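Local structure of guanine deaminase (Escherichia coli, 6OHB) at residues H58-P61 and D62-V66; T396-Q399 and Q400-Y403; N405-S408 and L409-L413. The protein catalyses the zinc-dependent hydrolytic deamination of guanine to xanthine and ammonia, the single step of guanine degradation to xanthine. One frame throughout, in Å; residues are numbered along the deposited sequence. Where two conformers were deposited one is given.

Interaction 1 (H58-P61 and D62-V66); sequences HQIP and DTIRV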
ATOM      1  N   HIS A  58       2.671 -35.276 -24.747  1.00 41.39           N
ATOM      2  CA  HIS A  58       3.398 -36.349 -25.423  1.00 46.20           C
ATOM      3  C   HIS A  58       4.863 -35.997 -25.658  1.00 39.96           C
ATOM      4  O   HIS A  58       5.702 -36.900 -25.745  1.00 45.09           O
ATOM      5  CB  HIS A  58       2.713 -36.705 -26.749  1.00 39.53           C
ATOM      6  CG  HIS A  58       2.680 -35.578 -27.734  1.00 40.63           C
ATOM      7  ND1 HIS A  58       1.711 -34.598 -27.710  1.00 42.95           N
ATOM      8  CD2 HIS A  58       3.500 -35.275 -28.769  1.00 35.36           C
ATOM      9  CE1 HIS A  58       1.933 -33.740 -28.691  1.00 42.43           C
ATOM     10  NE2 HIS A  58       3.013 -34.128 -29.348  1.00 41.75           N
ATOM     11  N   GLN A  59       5.198 -34.707 -25.749  1.00 42.86           N
ATOM     12  CA  GLN A  59       6.577 -34.270 -25.963  1.00 35.63           C
ATOM     13  C   GLN A  59       7.458 -34.386 -24.721  1.00 44.65           C
ATOM     14  O   GLN A  59       8.655 -34.081 -24.816  1.00 45.88           O
ATOM     15  CB  GLN A  59       6.609 -32.818 -26.441  1.00 42.15           C
ATOM     16  CG  GLN A  59       5.944 -32.559 -27.776  1.00 43.46           C
ATOM     17  CD  GLN A  59       5.814 -31.080 -28.067  1.00 49.91           C
ATOM     18  OE1 GLN A  59       6.700 -30.477 -28.673  1.00 53.71           O
ATOM     19  NE2 GLN A  59       4.711 -30.482 -27.621  1.00 49.92           N
ATOM     20  N   ILE A  60       6.921 -34.791 -23.574  1.00 41.00           N
ATOM     21  CA  ILE A  60       7.710 -34.854 -22.343  1.00 41.50           C
ATOM     22  C   ILE A  60       8.478 -36.169 -22.299  1.00 47.23           C
ATOM     23  O   ILE A  60       7.864 -37.246 -22.252  1.00 48.12           O
ATOM     24  CB  ILE A  60       6.830 -34.687 -21.093  1.00 46.00           C
ATOM     25  CG1 ILE A  60       6.078 -33.356 -21.133  1.00 37.64           C
ATOM     26  CG2 ILE A  60       7.684 -34.758 -19.832  1.00 45.96           C
ATOM     27  CD1 ILE A  60       5.027 -33.217 -20.062  1.00 37.66           C
ATOM     28  N   PRO A  61       9.808 -36.133 -22.303  1.00 50.01           N
ATOM     29  CA  PRO A  61      10.583 -37.379 -22.325  1.00 48.56           C
ATOM     30  C   PRO A  61      10.439 -38.153 -21.026  1.00 53.56           C
ATOM     31  O   PRO A  61      10.111 -37.608 -19.971  1.00 60.58           O
ATOM     32  CB  PRO A  61      12.029 -36.904 -22.525  1.00 53.05           C
ATOM     33  CG  PRO A  61      11.922 -35.475 -22.987  1.00 44.28           C
ATOM     34  CD  PRO A  61      10.669 -34.942 -22.368  1.00 43.97           C
ATOM     35  N   ASP A  62      10.709 -39.458 -21.117  1.00 57.95           N
ATOM     36  CA  ASP A  62      10.633 -40.324 -19.949  1.00 63.02           C
ATOM     37  C   ASP A  62      11.702 -40.000 -18.914  1.00 56.15           C
ATOM     38  O   ASP A  62      11.592 -40.452 -17.769  1.00 63.95           O
ATOM     39  CB  ASP A  62      10.770 -41.788 -20.376  1.00 68.58           C
ATOM     40  CG  ASP A  62       9.922 -42.127 -21.590  1.00 77.81           C
ATOM     41  OD1 ASP A  62      10.218 -41.598 -22.682  1.00 80.17           O
ATOM     42  OD2 ASP A  62       8.971 -42.927 -21.461  1.00 86.83           O
ATOM     43  N   THR A  63      12.734 -39.241 -19.292  1.00 60.98           N
ATOM     44  CA  THR A  63      13.846 -38.951 -18.394  1.00 59.11           C
ATOM     45  C   THR A  63      13.557 -37.844 -17.386  1.00 59.34           C
ATOM     46  O   THR A  63      14.261 -37.751 -16.375  1.00 63.93           O
ATOM     47  CB  THR A  63      15.073 -38.540 -19.217  1.00 60.79           C
ATOM     48  OG1 THR A  63      15.109 -39.288 -20.440  1.00 68.32           O
ATOM     49  CG2 THR A  63      16.363 -38.777 -18.430  1.00 67.61           C
ATOM     50  N   ILE A  64      12.544 -37.014 -17.624  1.00 53.51           N
ATOM     51  CA  ILE A  64      12.279 -35.850 -16.790  1.00 52.67           C
ATOM     52  C   ILE A  64      10.927 -35.999 -16.111  1.00 55.44           C
ATOM     53  O   ILE A  64       9.993 -36.584 -16.672  1.00 58.03           O
ATOM     54  CB  ILE A  64      12.348 -34.534 -17.596  1.00 47.31           C
ATOM     55  CG1 ILE A  64      11.068 -34.322 -18.405  1.00 46.60           C
ATOM     56  CG2 ILE A  64      13.571 -34.528 -18.505  1.00 43.45           C
ATOM     57  CD1 ILE A  64      11.026 -33.013 -19.148  1.00 47.22           C
ATOM     58  N   ARG A  65      10.850 -35.529 -14.874  1.00 54.89           N
ATOM     59  CA  ARG A  65       9.589 -35.381 -14.168  1.00 49.72           C
ATOM     60  C   ARG A  65       9.121 -33.933 -14.274  1.00 51.41           C
ATOM     61  O   ARG A  65       9.926 -32.996 -14.212  1.00 44.15           O
ATOM     62  CB  ARG A  65       9.727 -35.850 -12.722  1.00 50.74           C
ATOM     63  CG  ARG A  65       9.953 -37.367 -12.673  1.00 55.16           C
ATOM     64  CD  ARG A  65       9.588 -38.003 -11.345  1.00 58.72           C
ATOM     65  NE  ARG A  65       8.182 -37.823 -10.986  1.00 63.43           N
ATOM     66  CZ  ARG A  65       7.187 -38.602 -11.403  1.00 62.82           C
ATOM     67  NH1 ARG A  65       7.431 -39.624 -12.215  1.00 67.21           N
ATOM     68  NH2 ARG A  65       5.944 -38.354 -11.010  1.00 52.04           N
ATOM     69  N   VAL A  66       7.818 -33.755 -14.461  1.00 42.53           N
ATOM     70  CA  VAL A  66       7.250 -32.426 -14.651  1.00 41.94           C
ATOM     71  C   VAL A  66       7.109 -31.737 -13.300  1.00 46.76           C
ATOM     72  O   VAL A  66       6.794 -32.372 -12.286  1.00 41.98           O
ATOM     73  CB  VAL A  66       5.896 -32.521 -15.382  1.00 43.67           C
ATOM     74  CG1 VAL A  66       4.976 -33.489 -14.669  1.00 46.31           C
ATOM     75  CG2 VAL A  66       5.242 -31.149 -15.499  1.00 45.43           C
TER
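The puckered ring of P61 meets I64 at its CD corner. That CD atom lies 3.8 Å from CD1 of I64, and the two side chains run obliquely to each other. The flat group here is the carboxylate of D62. Its OD1 backs onto the carbonyl carbon of P61. The side chain of D62 leaves its CA away from the preceding residues, although CB still touches C of P61.

I60 completes the apolar patch. Its CG2 branch reaches CG1 of I64 at 3.7 Å, and the two isoleucines cross at about a right angle. I64 can do this because CG1 stands between its own backbone N and carbonyl carbon (chi1 78°). From there the extended end brings CD1 to I60 CG2 and to the CD corner of P61.

The backbone under this patch is a type I beta turn from P61 to I64. It is closed by a weak hydrogen bond from N of I64 to O of P61, 3.4 Å long but nearly straight (168°). D62 and T63 form the exposed corners.

The contact is on the surface, in the loop between helix 53-56 and strand 67-70. I60 rests on A10 of strand 8-12 and on L39 and L41 of strand 38-43. P61 touches L8, so the loop packs on the small four-stranded sheet through I60 and P61.

Interaction 2 (T396-Q399 and Q400-Y403); sequences TPLQ and QLRY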
ATOM      1  N   THR A 396      -2.790 -15.796   1.485  1.00 39.34           N
ATOM      2  CA  THR A 396      -3.216 -15.425   2.827  1.00 43.02           C
ATOM      3  C   THR A 396      -4.705 -15.699   2.947  1.00 40.58           C
ATOM      4  O   THR A 396      -5.409 -15.735   1.934  1.00 38.30           O
ATOM      5  CB  THR A 396      -2.949 -13.943   3.141  1.00 37.83           C
ATOM      6  OG1 THR A 396      -3.877 -13.128   2.412  1.00 43.65           O
ATOM      7  CG2 THR A 396      -1.527 -13.543   2.779  1.00 38.19           C
ATOM      8  N   PRO A 397      -5.202 -15.953   4.163  1.00 47.55           N
ATOM      9  CA  PRO A 397      -6.640 -16.255   4.317  1.00 39.91           C
ATOM     10  C   PRO A 397      -7.554 -15.226   3.665  1.00 37.35           C
ATOM     11  O   PRO A 397      -8.543 -15.601   3.025  1.00 34.28           O
ATOM     12  CB  PRO A 397      -6.815 -16.302   5.842  1.00 37.30           C
ATOM     13  CG  PRO A 397      -5.473 -16.747   6.342  1.00 41.49           C
ATOM     14  CD  PRO A 397      -4.463 -16.100   5.432  1.00 37.85           C
ATOM     15  N   LEU A 398      -7.247 -13.932   3.806  1.00 37.72           N
ATOM     16  CA  LEU A 398      -8.066 -12.906   3.165  1.00 34.82           C
ATOM     17  C   LEU A 398      -7.981 -13.005   1.647  1.00 32.66           C
ATOM     18  O   LEU A 398      -8.991 -12.834   0.951  1.00 35.82           O
ATOM     19  CB  LEU A 398      -7.637 -11.519   3.635  1.00 35.92           C
ATOM     20  CG  LEU A 398      -8.436 -10.326   3.101  1.00 38.26           C
ATOM     21  CD1 LEU A 398      -9.872 -10.381   3.588  1.00 32.09           C
ATOM     22  CD2 LEU A 398      -7.781  -9.020   3.526  1.00 38.84           C
ATOM     23  N   GLN A 399      -6.781 -13.257   1.118  1.00 33.53           N
ATOM     24  CA  GLN A 399      -6.642 -13.453  -0.321  1.00 41.38           C
ATOM     25  C   GLN A 399      -7.448 -14.654  -0.778  1.00 38.46           C
ATOM     26  O   GLN A 399      -8.115 -14.601  -1.813  1.00 37.71           O
ATOM     27  CB  GLN A 399      -5.175 -13.637  -0.706  1.00 40.27           C
ATOM     28  CG  GLN A 399      -4.499 -12.384  -1.213  1.00 49.40           C
ATOM     29  CD  GLN A 399      -3.016 -12.595  -1.470  1.00 57.26           C
ATOM     30  OE1 GLN A 399      -2.229 -12.741  -0.534  1.00 55.12           O
ATOM     31  NE2 GLN A 399      -2.630 -12.618  -2.746  1.00 61.35           N
ATOM     32  N   GLN A 400      -7.398 -15.749  -0.021  1.00 35.91           N
ATOM     33  CA  GLN A 400      -8.163 -16.930  -0.394  1.00 33.76           C
ATOM     34  C   GLN A 400      -9.652 -16.613  -0.438  1.00 40.62           C
ATOM     35  O   GLN A 400     -10.352 -16.989  -1.388  1.00 36.52           O
ATOM     36  CB  GLN A 400      -7.881 -18.063   0.590  1.00 37.97           C
ATOM     37  CG  GLN A 400      -8.846 -19.236   0.489  1.00 35.62           C
ATOM     38  CD  GLN A 400      -8.396 -20.264  -0.527  1.00 45.54           C
ATOM     39  OE1 GLN A 400      -7.287 -20.793  -0.445  1.00 45.59           O
ATOM     40  NE2 GLN A 400      -9.259 -20.560  -1.487  1.00 45.11           N
ATOM     41  N   LEU A 401     -10.151 -15.901   0.575  1.00 32.30           N
ATOM     42  CA  LEU A 401     -11.579 -15.595   0.619  1.00 38.28           C
ATOM     43  C   LEU A 401     -11.997 -14.711  -0.558  1.00 40.51           C
ATOM     44  O   LEU A 401     -12.978 -15.009  -1.258  1.00 40.42           O
ATOM     45  CB  LEU A 401     -11.923 -14.945   1.964  1.00 37.23           C
ATOM     46  CG  LEU A 401     -13.251 -14.206   2.125  1.00 38.23           C
ATOM     47  CD1 LEU A 401     -14.378 -15.196   2.370  1.00 44.87           C
ATOM     48  CD2 LEU A 401     -13.166 -13.230   3.285  1.00 39.71           C
ATOM     49  N   ARG A 402     -11.241 -13.636  -0.818  1.00 36.71           N
ATOM     50  CA  ARG A 402     -11.612 -12.731  -1.903  0.61 37.17           C
ATOM     51  C   ARG A 402     -11.404 -13.372  -3.273  1.00 37.47           C
ATOM     52  O   ARG A 402     -12.088 -13.003  -4.238  1.00 28.31           O
ATOM     53  CB  ARG A 402     -10.823 -11.425  -1.805  0.61 34.49           C
ATOM     54  CG  ARG A 402     -11.054 -10.657  -0.513  0.61 40.25           C
ATOM     55  CD  ARG A 402     -10.714  -9.182  -0.662  0.61 38.06           C
ATOM     56  NE  ARG A 402     -11.350  -8.372   0.376  0.61 40.77           N
ATOM     57  CZ  ARG A 402     -11.419  -7.044   0.352  0.61 40.91           C
ATOM     58  NH1 ARG A 402     -10.896  -6.372  -0.663  0.61 35.14           N
ATOM     59  NH2 ARG A 402     -12.021  -6.389   1.337  0.61 42.72           N
ATOM     60  N   TYR A 403     -10.470 -14.322  -3.380  1.00 33.95           N
ATOM     61  CA  TYR A 403     -10.242 -15.014  -4.645  1.00 44.51           C
ATOM     62  C   TYR A 403     -11.365 -16.005  -4.930  1.00 37.03           C
ATOM     63  O   TYR A 403     -11.866 -16.084  -6.057  1.00 38.58           O
ATOM     64  CB  TYR A 403      -8.883 -15.720  -4.606  1.00 40.24           C
ATOM     65  CG  TYR A 403      -8.436 -16.339  -5.920  1.00 46.31           C
ATOM     66  CD1 TYR A 403      -7.739 -15.594  -6.860  1.00 47.04           C
ATOM     67  CD2 TYR A 403      -8.692 -17.674  -6.204  1.00 44.42           C
ATOM     68  CE1 TYR A 403      -7.321 -16.153  -8.046  1.00 50.84           C
ATOM     69  CE2 TYR A 403      -8.279 -18.245  -7.392  1.00 51.79           C
ATOM     70  CZ  TYR A 403      -7.593 -17.479  -8.311  1.00 61.94           C
ATOM     71  OH  TYR A 403      -7.179 -18.042  -9.501  1.00 62.60           O
TER
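L398 and R402 lie side by side on one face of the helix and point the same way. In the conformer of R402 described, one of two deposited, CD1 of L398 comes 4.1 Å from NE of R402, oblique to the guanidinium. R402 runs extended from CG to NE. Its CG also passes O of L398 at 3.3 Å. CG of L398 is anti to its backbone N (chi1 -177°), which brings its end nearer to R402 and L401 although its CB leads away. One residue before R402, CD2 of L401 is a looser neighbour, 4.4 Å from CD1 of L398.

Beneath run four i to i+4 backbone bonds. The first, from N of Q400 to O of T396, is 2.8 Å long.

The first turn is held by T396, the N-cap. Its OG1 accepts from N of Q399 at 3.2 Å (N-H...O 160°) and donates a weak bond to OE1 of Q399. The other end of that amide is bonded as well, NE2 to OG of S424.

Helix 397-404 packs against helix 409-419, L398 and R402 on L419. It also touches the second subunit: in the same conformer NE of R402 bonds to O of S88 of that subunit, and L398 meets its T332.

Interaction 3 (N405-S408 and L409-L413); sequences NSVS and LVDKL
S406 lays its CB against CB of D411, 3.4 Å away, just where the loop turns into helix 409-419. The motif is an N-cap, with S408 as the capping residue. OG of S408 accepts from N of D411 at 3.1 Å (N-H...O 155°). The hydroxyl reaches that N-H because it stands between the serine's own N and carbonyl carbon (chi1 79°). Next to it is the D411 carboxylate, whose CG is 3.4 Å from OG of S408. A negative group in this first turn would probably be favoured by the helix dipole. With an alanine at S408 the hydroxyl is gone, and N of D411 would probably lose its side-chain cap, so that the first turn is less firmly held.

The backbone O of S408 accepts from N of K412 at 3.2 Å, and CG of K412 lies beside that oxygen.

Around this cap, OG of S406 bonds to O of R402 in the preceding helix. L409 and V410 pack on Y357 of helix 356-363. From the second subunit, V91 meets S406, A93 meets D411 and Y94 meets S408.

K412 runs back along the loop, and its ammonium forms a cation-pi contact with Y403. Its chain is straight until it bends at the last torsion (chi4 -69°), which brings NZ into a weak hydrogen bond, 3.4 Å, with O of S406.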
ATOM      1  N   ASN A 405     -14.344 -15.644  -3.823  1.00 37.18           N
ATOM      2  CA  ASN A 405     -15.555 -14.865  -4.051  1.00 40.38           C
ATOM      3  C   ASN A 405     -15.555 -14.127  -5.381  1.00 41.34           C
ATOM      4  O   ASN A 405     -16.563 -13.504  -5.730  1.00 49.36           O
ATOM      5  CB  ASN A 405     -15.732 -13.861  -2.908  1.00 43.02           C
ATOM      6  CG  ASN A 405     -17.172 -13.685  -2.514  1.00 51.58           C
ATOM      7  OD1 ASN A 405     -17.767 -14.565  -1.887  1.00 50.29           O
ATOM      8  ND2 ASN A 405     -17.752 -12.548  -2.887  1.00 47.64           N
ATOM      9  N   SER A 406     -14.492 -14.256  -6.159  1.00 46.15           N
ATOM     10  CA  SER A 406     -14.393 -13.631  -7.465  1.00 46.67           C
ATOM     11  C   SER A 406     -14.795 -14.631  -8.537  1.00 49.05           C
ATOM     12  O   SER A 406     -14.377 -15.790  -8.511  1.00 51.72           O
ATOM     13  CB  SER A 406     -12.974 -13.126  -7.719  1.00 48.39           C
ATOM     14  OG  SER A 406     -12.646 -12.064  -6.840  1.00 54.59           O
ATOM     15  N   VAL A 407     -15.607 -14.178  -9.486  1.00 50.63           N
ATOM     16  CA  VAL A 407     -16.098 -15.049 -10.546  1.00 61.88           C
ATOM     17  C   VAL A 407     -15.344 -14.833 -11.853  1.00 52.18           C
ATOM     18  O   VAL A 407     -15.030 -15.797 -12.551  1.00 66.02           O
ATOM     19  CB  VAL A 407     -17.618 -14.855 -10.742  1.00 62.90           C
ATOM     20  CG1 VAL A 407     -18.385 -15.657  -9.698  1.00 61.11           C
ATOM     21  CG2 VAL A 407     -17.990 -13.377 -10.673  1.00 56.25           C
ATOM     22  N   SER A 408     -15.023 -13.588 -12.187  1.00 53.40           N
ATOM     23  CA  SER A 408     -14.331 -13.277 -13.428  1.00 54.21           C
ATOM     24  C   SER A 408     -12.816 -13.264 -13.228  1.00 52.63           C
ATOM     25  O   SER A 408     -12.308 -13.142 -12.109  1.00 53.75           O
ATOM     26  CB  SER A 408     -14.804 -11.935 -13.979  1.00 49.60           C
ATOM     27  OG  SER A 408     -14.174 -10.873 -13.297  1.00 58.07           O
ATOM     28  N   LEU A 409     -12.095 -13.409 -14.344  1.00 51.42           N
ATOM     29  CA  LEU A 409     -10.634 -13.388 -14.308  1.00 45.32           C
ATOM     30  C   LEU A 409     -10.105 -12.012 -13.929  1.00 50.75           C
ATOM     31  O   LEU A 409      -9.083 -11.905 -13.237  1.00 53.80           O
ATOM     32  CB  LEU A 409     -10.069 -13.831 -15.659  1.00 51.52           C
ATOM     33  CG  LEU A 409      -8.549 -13.774 -15.842  1.00 56.25           C
ATOM     34  CD1 LEU A 409      -7.833 -14.631 -14.800  1.00 45.72           C
ATOM     35  CD2 LEU A 409      -8.170 -14.222 -17.245  1.00 53.48           C
ATOM     36  N   VAL A 410     -10.773 -10.945 -14.385  1.00 47.55           N
ATOM     37  CA  VAL A 410     -10.343  -9.599 -14.011  1.00 51.41           C
ATOM     38  C   VAL A 410     -10.465  -9.408 -12.506  1.00 51.63           C
ATOM     39  O   VAL A 410      -9.637  -8.736 -11.882  1.00 47.21           O
ATOM     40  CB  VAL A 410     -11.137  -8.525 -14.785  1.00 59.72           C
ATOM     41  CG1 VAL A 410     -11.167  -8.838 -16.256  1.00 56.16           C
ATOM     42  CG2 VAL A 410     -12.555  -8.362 -14.244  1.00 64.67           C
ATOM     43  N   ASP A 411     -11.494 -10.007 -11.900  1.00 49.62           N
ATOM     44  CA  ASP A 411     -11.640  -9.958 -10.453  1.00 49.85           C
ATOM     45  C   ASP A 411     -10.469 -10.643  -9.757  1.00 49.18           C
ATOM     46  O   ASP A 411      -9.961 -10.143  -8.747  1.00 44.82           O
ATOM     47  CB  ASP A 411     -12.968 -10.596 -10.041  1.00 52.80           C
ATOM     48  CG  ASP A 411     -14.132  -9.619 -10.099  1.00 59.28           C
ATOM     49  OD1 ASP A 411     -13.906  -8.437 -10.428  1.00 57.61           O
ATOM     50  OD2 ASP A 411     -15.274 -10.034  -9.804  1.00 66.92           O
ATOM     51  N   LYS A 412     -10.031 -11.794 -10.278  1.00 45.65           N
ATOM     52  CA  LYS A 412      -8.907 -12.502  -9.667  1.00 45.23           C
ATOM     53  C   LYS A 412      -7.608 -11.710  -9.808  1.00 40.69           C
ATOM     54  O   LYS A 412      -6.822 -11.612  -8.852  1.00 46.17           O
ATOM     55  CB  LYS A 412      -8.792 -13.902 -10.272  1.00 49.61           C
ATOM     56  CG  LYS A 412     -10.042 -14.757 -10.033  1.00 53.57           C
ATOM     57  CD  LYS A 412      -9.955 -16.123 -10.701  1.00 53.60           C
ATOM     58  CE  LYS A 412     -11.236 -16.938 -10.492  1.00 56.97           C
ATOM     59  NZ  LYS A 412     -11.445 -17.381  -9.077  1.00 49.79           N
ATOM     60  N   LEU A 413      -7.375 -11.117 -10.983  1.00 43.24           N
ATOM     61  CA  LEU A 413      -6.206 -10.257 -11.154  1.00 36.67           C
ATOM     62  C   LEU A 413      -6.267  -9.056 -10.216  1.00 50.38           C
ATOM     63  O   LEU A 413      -5.244  -8.634  -9.662  1.00 48.05           O
ATOM     64  CB  LEU A 413      -6.099  -9.792 -12.605  1.00 49.78           C
ATOM     65  CG  LEU A 413      -5.642 -10.806 -13.657  1.00 48.18           C
ATOM     66  CD1 LEU A 413      -5.629 -10.162 -15.034  1.00 46.17           C
ATOM     67  CD2 LEU A 413      -4.263 -11.350 -13.307  1.00 49.99           C
TER

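How the interactions relate
Interactions 2 and 3 belong together. They lie in two successive helices, 397-404 and 409-419, and their centres are 12 Å apart. Both are partly buried, and both touch the second subunit. Each starts its helix with a hydroxyl N-cap, a threonine in one and a serine in the other. They touch where NZ of K412 comes 3.3 Å from O of Y403. Interaction 1 stands apart, about 19 Å from interaction 2 and 21 Å from interaction 3 at the nearest atoms. It is a surface turn at the four-stranded sheet, which no other chain of the assembly touches. Its chemistry is mostly apolar, with one weak backbone bond, whereas the helix starts add capping bonds and backbone i to i+4 bonds to their packing.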